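Local coordinates for LPXTG cell wall surface protein (PDB 4IGB) that probably acts as an adhesin displayed on the cell wall of Streptococcus gordonii, represented here by its N-terminal N1 and N2 domains, at residues C[336-341]-C[410-415]; C[311-316]-C[391-396]; C[220-225]-C[262-267]. All blocks are in the same frame, centred on the assembly; numbering follows the deposited sequence.

Contact 1. Residues C[336-341]-C[410-415]; sequences MVQKFD and IDNTVT
The side-chain amides of Gln338 and Asn412 approach from opposite directions and are joined by two N-H...O bonds, one in each direction, linking two antiparallel strands of the adhesin-clan N2 domain. Their planes are 39° apart, so the pair is twisted. Gln338 NE2 uses an in-plane lone pair of Asn412 OD1 at 2.9 Å, whereas Asn412 ND2 reaches Gln338 OE1 at 2.8 Å from above the carbonyl plane. Asn412 ND2 also lies obliquely off the Phe340 ring, and Tyr394 packs against Gln338. With CG anti to the backbone N (chi1 178°) and a bend at chi2, the Gln338 amide swings toward the other strand; OE1 also accepts a weak bond from Lys339 N of its own strand.

Regular backbone pairing is confined to Val337 and Thr415: Val337 N binds Thr415 O at 2.7 Å, and Thr415 N returns to Val337 O at 2.9 Å. Beyond them the strands separate, and water fills in, one molecule joining Lys339 O to Thr413 N and another Asp341 N to Asp411 O. Ile410 CG2 meets Asp341 CB at 3.5 Å. The Asp341 carboxylate pairs with Arg343 through OD1, while its OD2 accepts from a water, 2.6 Å away, that takes the hydrogen of Asp411 N.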
# COMPACT_ATOMS: atom_id res chain seq x y z
N MET C 336 20.98 -7.58 3.56
CA MET C 336 20.57 -8.81 4.21
C MET C 336 21.06 -8.71 5.64
O MET C 336 22.26 -8.54 5.88
CB MET C 336 21.19 -10.03 3.53
CG MET C 336 20.80 -10.24 2.05
SD MET C 336 21.62 -9.09 0.92
CE MET C 336 21.34 -9.93 -0.64
N VAL C 337 20.16 -8.81 6.61
CA VAL C 337 20.54 -8.63 8.00
C VAL C 337 20.48 -9.94 8.75
O VAL C 337 19.45 -10.63 8.77
CB VAL C 337 19.68 -7.56 8.71
CG1 VAL C 337 20.09 -7.41 10.20
CG2 VAL C 337 19.79 -6.23 7.97
N GLN C 338 21.61 -10.28 9.35
CA GLN C 338 21.76 -11.51 10.11
C GLN C 338 22.04 -11.07 11.56
O GLN C 338 22.65 -10.03 11.78
CB GLN C 338 22.91 -12.31 9.48
CG GLN C 338 23.32 -13.62 10.11
CD GLN C 338 22.18 -14.58 10.38
OE1 GLN C 338 21.34 -14.35 11.25
NE2 GLN C 338 22.17 -15.70 9.66
N LYS C 339 21.52 -11.82 12.54
CA LYS C 339 21.91 -11.61 13.93
C LYS C 339 22.17 -12.97 14.55
O LYS C 339 21.34 -13.87 14.44
CB LYS C 339 20.85 -10.86 14.74
CG LYS C 339 19.84 -10.13 13.89
CD LYS C 339 19.12 -9.04 14.66
CE LYS C 339 18.20 -8.24 13.74
NZ LYS C 339 17.59 -7.06 14.42
N PHE C 340 23.33 -13.13 15.16
CA PHE C 340 23.72 -14.43 15.64
C PHE C 340 23.49 -14.54 17.13
O PHE C 340 23.75 -13.60 17.89
CB PHE C 340 25.18 -14.72 15.31
CG PHE C 340 25.48 -14.75 13.83
CD1 PHE C 340 25.03 -15.80 13.04
CD2 PHE C 340 26.21 -13.73 13.25
CE1 PHE C 340 25.32 -15.83 11.66
CE2 PHE C 340 26.50 -13.75 11.88
CZ PHE C 340 26.05 -14.80 11.08
N ASP C 341 23.00 -15.71 17.55
CA ASP C 341 22.88 -16.05 18.96
C ASP C 341 24.20 -15.74 19.69
O ASP C 341 25.28 -16.01 19.16
CB ASP C 341 22.57 -17.53 19.07
CG ASP C 341 22.26 -17.95 20.48
OD1 ASP C 341 23.20 -18.02 21.31
OD2 ASP C 341 21.08 -18.22 20.75
N ILE C 410 19.92 -23.31 19.38
CA ILE C 410 20.31 -22.02 18.83
C ILE C 410 19.46 -21.72 17.59
O ILE C 410 19.63 -22.35 16.55
CB ILE C 410 21.79 -22.02 18.45
CG1 ILE C 410 22.65 -22.23 19.70
CG2 ILE C 410 22.16 -20.72 17.73
CD1 ILE C 410 24.03 -22.75 19.40
N ASP C 411 18.53 -20.78 17.74
CA ASP C 411 17.68 -20.36 16.64
C ASP C 411 18.37 -19.33 15.77
O ASP C 411 19.28 -18.62 16.23
CB ASP C 411 16.38 -19.76 17.18
CG ASP C 411 15.51 -20.78 17.86
OD1 ASP C 411 15.60 -21.97 17.48
OD2 ASP C 411 14.75 -20.41 18.77
N ASN C 412 17.93 -19.24 14.53
CA ASN C 412 18.43 -18.23 13.61
C ASN C 412 17.39 -17.88 12.56
O ASN C 412 16.63 -18.75 12.12
CB ASN C 412 19.72 -18.69 12.93
CG ASN C 412 20.39 -17.58 12.15
OD1 ASN C 412 20.49 -17.64 10.92
ND2 ASN C 412 20.86 -16.57 12.87
N THR C 413 17.38 -16.60 12.17
CA THR C 413 16.53 -16.07 11.10
C THR C 413 17.31 -14.95 10.43
O THR C 413 18.07 -14.25 11.09
CB THR C 413 15.23 -15.45 11.67
OG1 THR C 413 14.47 -16.46 12.35
CG2 THR C 413 14.39 -14.86 10.56
N VAL C 414 17.14 -14.77 9.13
CA VAL C 414 17.79 -13.66 8.43
C VAL C 414 16.72 -12.78 7.78
O VAL C 414 15.60 -13.25 7.56
CB VAL C 414 18.83 -14.17 7.40
CG1 VAL C 414 18.16 -14.98 6.29
CG2 VAL C 414 19.60 -13.02 6.82
N THR C 415 17.02 -11.51 7.51
CA THR C 415 16.03 -10.62 6.90
C THR C 415 16.59 -9.93 5.66
O THR C 415 17.70 -9.37 5.68
CB THR C 415 15.53 -9.53 7.89
OG1 THR C 415 14.91 -10.16 9.01
CG2 THR C 415 14.51 -8.60 7.23
O HOH W 1 18.41 -14.62 14.38
O HOH W 2 22.08 -17.67 15.67
O HOH W 3 18.77 -18.90 19.73

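Contact 2. Residues C[311-316]-C[391-396]; sequences DVTYKA and IITYKT
Thr396 and Val312 pair at one end of a regular antiparallel strand pair in the N2 domain, and the threonine hydroxyl adds a bond to the backbone pattern. Thr396 OG1 sits between its own backbone N and carbonyl carbon (chi1 82°), a position that lets it donate to Val312 O at 2.9 Å. Thr396 N binds the same oxygen from the other face of its carbonyl plane, so two donors of one residue grip it. Next along, Tyr314 and Tyr394 exchange backbone bonds, Tyr394 N to Tyr314 O being 2.7 Å.

Both tyrosines place CG anti to the carbonyl carbon, beside the backbone N (chi1 -64° and -54°), and it is Tyr314 CB rather than its ring that meets Tyr394 CD2, at 4.0 Å. The Tyr394 ring presents its edge to Ala316 CB, 4.2 Å from CE2, and carries Ile392 CG2 over one face. Tyr314 in turn has Thr396 CG2 near its ring plane, 4.2 Å from CD2. On the opposite sheet face the threonine methyls Thr313 CG2 and Thr393 CG2 meet at 3.7 Å, and the extended Lys315 lays CE against Ile391 CG2 at 4.0 Å. A water links Thr313 OG1 to Lys395 NZ.

The two strands lie inside the sheet, with strand 296-304 beyond 311-316 and strand 344-353 beyond 391-396; the tyrosine face packs onto strand 409-418 through Ile410 and Val414.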
# COMPACT_ATOMS: atom_id res chain seq x y z
N ASP C 311 31.70 -25.81 14.83
CA ASP C 311 31.34 -25.05 13.64
C ASP C 311 29.84 -25.04 13.40
O ASP C 311 29.17 -26.06 13.56
CB ASP C 311 32.03 -25.63 12.39
CG ASP C 311 33.51 -25.29 12.32
OD1 ASP C 311 33.99 -24.44 13.10
OD2 ASP C 311 34.20 -25.87 11.45
N VAL C 312 29.32 -23.89 13.00
CA VAL C 312 27.91 -23.73 12.64
C VAL C 312 27.81 -22.83 11.42
O VAL C 312 28.20 -21.66 11.45
CB VAL C 312 27.09 -23.13 13.79
CG1 VAL C 312 25.62 -22.95 13.37
CG2 VAL C 312 27.20 -24.00 15.04
N THR C 313 27.31 -23.38 10.32
CA THR C 313 27.30 -22.66 9.07
C THR C 313 25.87 -22.40 8.61
O THR C 313 25.05 -23.31 8.57
CB THR C 313 28.02 -23.45 7.99
OG1 THR C 313 29.34 -23.76 8.45
CG2 THR C 313 28.09 -22.66 6.70
N TYR C 314 25.59 -21.15 8.28
CA TYR C 314 24.27 -20.76 7.80
C TYR C 314 24.36 -20.43 6.33
O TYR C 314 25.22 -19.67 5.91
CB TYR C 314 23.77 -19.54 8.56
CG TYR C 314 23.54 -19.74 10.04
CD1 TYR C 314 22.35 -20.27 10.51
CD2 TYR C 314 24.51 -19.39 10.97
CE1 TYR C 314 22.13 -20.44 11.86
CE2 TYR C 314 24.30 -19.55 12.33
CZ TYR C 314 23.10 -20.09 12.77
OH TYR C 314 22.86 -20.26 14.11
N LYS C 315 23.44 -20.99 5.55
CA LYS C 315 23.36 -20.70 4.13
C LYS C 315 22.00 -20.10 3.81
O LYS C 315 20.97 -20.74 4.01
CB LYS C 315 23.60 -21.97 3.32
CG LYS C 315 23.30 -21.83 1.85
CD LYS C 315 23.82 -23.04 1.12
CE LYS C 315 23.37 -23.07 -0.32
NZ LYS C 315 24.12 -24.12 -1.06
N ALA C 316 22.01 -18.87 3.32
CA ALA C 316 20.79 -18.12 3.10
C ALA C 316 20.65 -17.78 1.63
O ALA C 316 21.51 -17.11 1.05
CB ALA C 316 20.79 -16.84 3.94
N ILE C 391 23.35 -15.78 -2.70
CA ILE C 391 23.47 -16.79 -1.68
C ILE C 391 24.59 -16.42 -0.72
O ILE C 391 25.75 -16.32 -1.11
CB ILE C 391 23.72 -18.18 -2.30
CG1 ILE C 391 22.55 -18.54 -3.22
CG2 ILE C 391 23.92 -19.22 -1.20
CD1 ILE C 391 22.75 -19.81 -4.01
N ILE C 392 24.23 -16.19 0.54
CA ILE C 392 25.21 -15.81 1.54
C ILE C 392 25.46 -16.96 2.48
O ILE C 392 24.52 -17.52 3.04
CB ILE C 392 24.76 -14.58 2.35
CG1 ILE C 392 24.43 -13.41 1.43
CG2 ILE C 392 25.85 -14.17 3.35
CD1 ILE C 392 24.03 -12.16 2.18
N THR C 393 26.74 -17.30 2.66
CA THR C 393 27.12 -18.38 3.54
C THR C 393 27.93 -17.84 4.72
O THR C 393 29.00 -17.28 4.53
CB THR C 393 27.92 -19.45 2.78
OG1 THR C 393 27.08 -20.03 1.77
CG2 THR C 393 28.40 -20.53 3.72
N TYR C 394 27.37 -17.98 5.92
CA TYR C 394 27.97 -17.42 7.12
C TYR C 394 28.67 -18.50 7.93
O TYR C 394 28.04 -19.48 8.34
CB TYR C 394 26.89 -16.80 8.01
CG TYR C 394 25.99 -15.77 7.36
CD1 TYR C 394 26.31 -14.42 7.39
CD2 TYR C 394 24.79 -16.15 6.76
CE1 TYR C 394 25.48 -13.48 6.83
CE2 TYR C 394 23.95 -15.21 6.19
CZ TYR C 394 24.30 -13.87 6.22
OH TYR C 394 23.47 -12.92 5.65
N LYS C 395 29.95 -18.33 8.20
CA LYS C 395 30.66 -19.26 9.07
C LYS C 395 30.68 -18.73 10.49
O LYS C 395 31.07 -17.59 10.74
CB LYS C 395 32.08 -19.52 8.58
CG LYS C 395 32.14 -20.29 7.27
CD LYS C 395 33.54 -20.29 6.70
CE LYS C 395 33.64 -21.15 5.44
NZ LYS C 395 33.48 -22.60 5.75
N THR C 396 30.26 -19.56 11.42
CA THR C 396 30.34 -19.21 12.82
C THR C 396 30.84 -20.43 13.57
O THR C 396 30.98 -21.51 12.99
CB THR C 396 28.98 -18.78 13.40
OG1 THR C 396 28.22 -19.95 13.75
CG2 THR C 396 28.18 -17.94 12.38
O HOH W 4 31.22 -22.50 10.60
O HOH W 5 31.22 -24.21 6.52

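Contact 3. Residues C[220-225]-C[262-267]; sequences DVNLRL and ALRSNS
Asn222 and Arg264 lie side by side and point the same way, their amide and guanidinium planes 29° apart. Arg264 NH1 donates to Asn222 OD1 at 3.0 Å, the oxygen lying at the guanidinium edge and close to its plane. Leu223 supplies a second partner, on a face instead of the edge: CD1 rests 3.8 Å from Arg264 CZ, offset toward the rim. The Arg264 chain leaves with CG opposite its backbone N (chi1 170°) and bends at chi3, which sets the guanidinium edge-on to Asn222 and under the Leu223 methyl.

A classic beta bulge is what lets these two consecutive residues face Arg264. Arg264 O accepts from both Asn222 N, at 2.7 Å, and Leu223 N, at 3.2 Å. Leu223 with Arg264 and Leu225 with Ala262 then continue as antiparallel hydrogen-bonded pairs. Arg224 and Leu263 share the other face, where Leu263 CD2 meets Arg224 CG at 3.6 Å; CD2 also touches Val221 CG1 at 4.0 Å.

Asn266 crosses Asn222 at about a right angle, its amide plane turned 80° from the other. Asn222 ND2 to Asn266 OD1 is only a weak bond, supplemented by a water that accepts from the first atom and donates to the second; Asn266 ND2 bonds Asn219 O. Asn266 N binds Asp220 O at 2.8 Å, where helix 217-220 ends. Ser265 OG accepts from Ser267 N in an ST turn and is also hydrogen-bonded to Ser269 O.

Arg264 also forms salt bridges with Glu289, through NE, and with Asp419, through NH1. Asp419 belongs to the N2 domain, so this buried arginine, flanked by an amide and a leucine methyl, ties the N-terminal domain to its neighbour; the two carboxylates probably favour its positive charge.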
# COMPACT_ATOMS: atom_id res chain seq x y z
N ASP C 220 5.89 11.55 2.88
CA ASP C 220 5.23 10.29 3.25
C ASP C 220 5.35 9.16 2.23
O ASP C 220 5.05 8.02 2.55
CB ASP C 220 3.74 10.52 3.50
CG ASP C 220 3.48 11.19 4.84
OD1 ASP C 220 4.45 11.51 5.55
OD2 ASP C 220 2.30 11.41 5.18
N VAL C 221 5.75 9.47 1.00
CA VAL C 221 5.78 8.45 -0.05
C VAL C 221 7.22 8.09 -0.44
O VAL C 221 8.06 8.96 -0.61
CB VAL C 221 4.99 8.91 -1.30
CG1 VAL C 221 5.08 7.87 -2.41
CG2 VAL C 221 3.55 9.17 -0.92
N ASN C 222 7.49 6.80 -0.55
CA ASN C 222 8.82 6.33 -0.86
C ASN C 222 9.05 6.23 -2.36
O ASN C 222 10.13 6.57 -2.84
CB ASN C 222 9.05 4.97 -0.23
CG ASN C 222 10.43 4.42 -0.53
OD1 ASN C 222 10.61 3.66 -1.47
ND2 ASN C 222 11.40 4.82 0.26
N LEU C 223 8.04 5.77 -3.08
CA LEU C 223 8.18 5.51 -4.50
C LEU C 223 6.86 5.74 -5.23
O LEU C 223 5.81 5.24 -4.83
CB LEU C 223 8.69 4.08 -4.71
CG LEU C 223 9.19 3.66 -6.09
CD1 LEU C 223 9.95 2.34 -5.97
CD2 LEU C 223 8.07 3.52 -7.07
N ARG C 224 6.91 6.52 -6.30
CA ARG C 224 5.74 6.79 -7.11
C ARG C 224 5.97 6.31 -8.55
O ARG C 224 6.81 6.85 -9.27
CB ARG C 224 5.41 8.28 -7.07
CG ARG C 224 4.14 8.65 -7.78
CD ARG C 224 4.39 8.61 -9.26
NE ARG C 224 4.70 9.91 -9.78
CZ ARG C 224 5.47 10.14 -10.85
NH1 ARG C 224 6.05 9.15 -11.50
NH2 ARG C 224 5.66 11.39 -11.24
N LEU C 225 5.22 5.28 -8.94
CA LEU C 225 5.40 4.64 -10.25
C LEU C 225 4.30 5.07 -11.22
O LEU C 225 3.12 4.98 -10.90
CB LEU C 225 5.41 3.11 -10.12
CG LEU C 225 5.35 2.36 -11.47
CD1 LEU C 225 6.68 2.49 -12.22
CD2 LEU C 225 5.00 0.90 -11.29
N ALA C 262 0.86 4.01 -9.17
CA ALA C 262 1.07 3.22 -7.97
C ALA C 262 1.96 3.97 -7.00
O ALA C 262 2.90 4.63 -7.41
CB ALA C 262 1.67 1.84 -8.32
N LEU C 263 1.65 3.87 -5.71
CA LEU C 263 2.39 4.62 -4.69
C LEU C 263 2.77 3.72 -3.53
O LEU C 263 1.91 3.10 -2.91
CB LEU C 263 1.53 5.75 -4.14
CG LEU C 263 1.09 6.82 -5.12
CD1 LEU C 263 -0.40 7.12 -4.92
CD2 LEU C 263 1.94 8.07 -4.95
N ARG C 264 4.06 3.65 -3.24
CA ARG C 264 4.53 2.96 -2.06
C ARG C 264 4.83 3.94 -0.92
O ARG C 264 5.65 4.86 -1.08
CB ARG C 264 5.79 2.19 -2.38
CG ARG C 264 6.46 1.64 -1.14
CD ARG C 264 7.93 1.37 -1.39
NE ARG C 264 8.14 0.32 -2.38
CZ ARG C 264 9.30 0.11 -2.98
NH1 ARG C 264 10.34 0.91 -2.70
NH2 ARG C 264 9.43 -0.87 -3.86
N SER C 265 4.18 3.76 0.21
CA SER C 265 4.37 4.66 1.35
C SER C 265 5.69 4.41 2.07
O SER C 265 6.31 3.37 1.91
CB SER C 265 3.20 4.53 2.33
OG SER C 265 3.46 5.27 3.51
N ASN C 266 6.10 5.39 2.87
CA ASN C 266 7.30 5.27 3.67
C ASN C 266 6.99 4.48 4.93
O ASN C 266 7.88 4.00 5.62
CB ASN C 266 7.83 6.65 4.06
CG ASN C 266 8.66 7.29 2.96
OD1 ASN C 266 9.37 6.61 2.23
ND2 ASN C 266 8.57 8.61 2.85
N SER C 267 5.70 4.35 5.22
CA SER C 267 5.24 3.64 6.41
C SER C 267 4.05 2.74 6.11
O SER C 267 3.80 2.37 4.96
CB SER C 267 4.86 4.65 7.49
OG SER C 267 3.69 5.37 7.13
O HOH W 6 4.08 7.61 5.36
O HOH W 7 9.83 10.27 1.15
O HOH W 8 11.88 7.25 1.60

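Contacts 1 and 2 belong to the same N2-domain sheet and touch each other: Asn412 CB lies 3.2 Å from Tyr314 CE1, and Phe340 CE1 is 3.6 Å from Thr396 CG2. Their segments alternate along the chain. Both are partly buried, but contact 2 is a continuous strand pairing with Thr313, Thr393 and the lysines on one face, the tyrosines and Thr396 on the other, whereas contact 1 gives way from backbone bonds to paired amides and waters. Contact 3 lies in the N-terminal domain, about 28 Å from contact 1 between centres, and is the buried one. There a bulge interrupts the pairing, and Arg264 adds a charged link to carboxylates outside both segments.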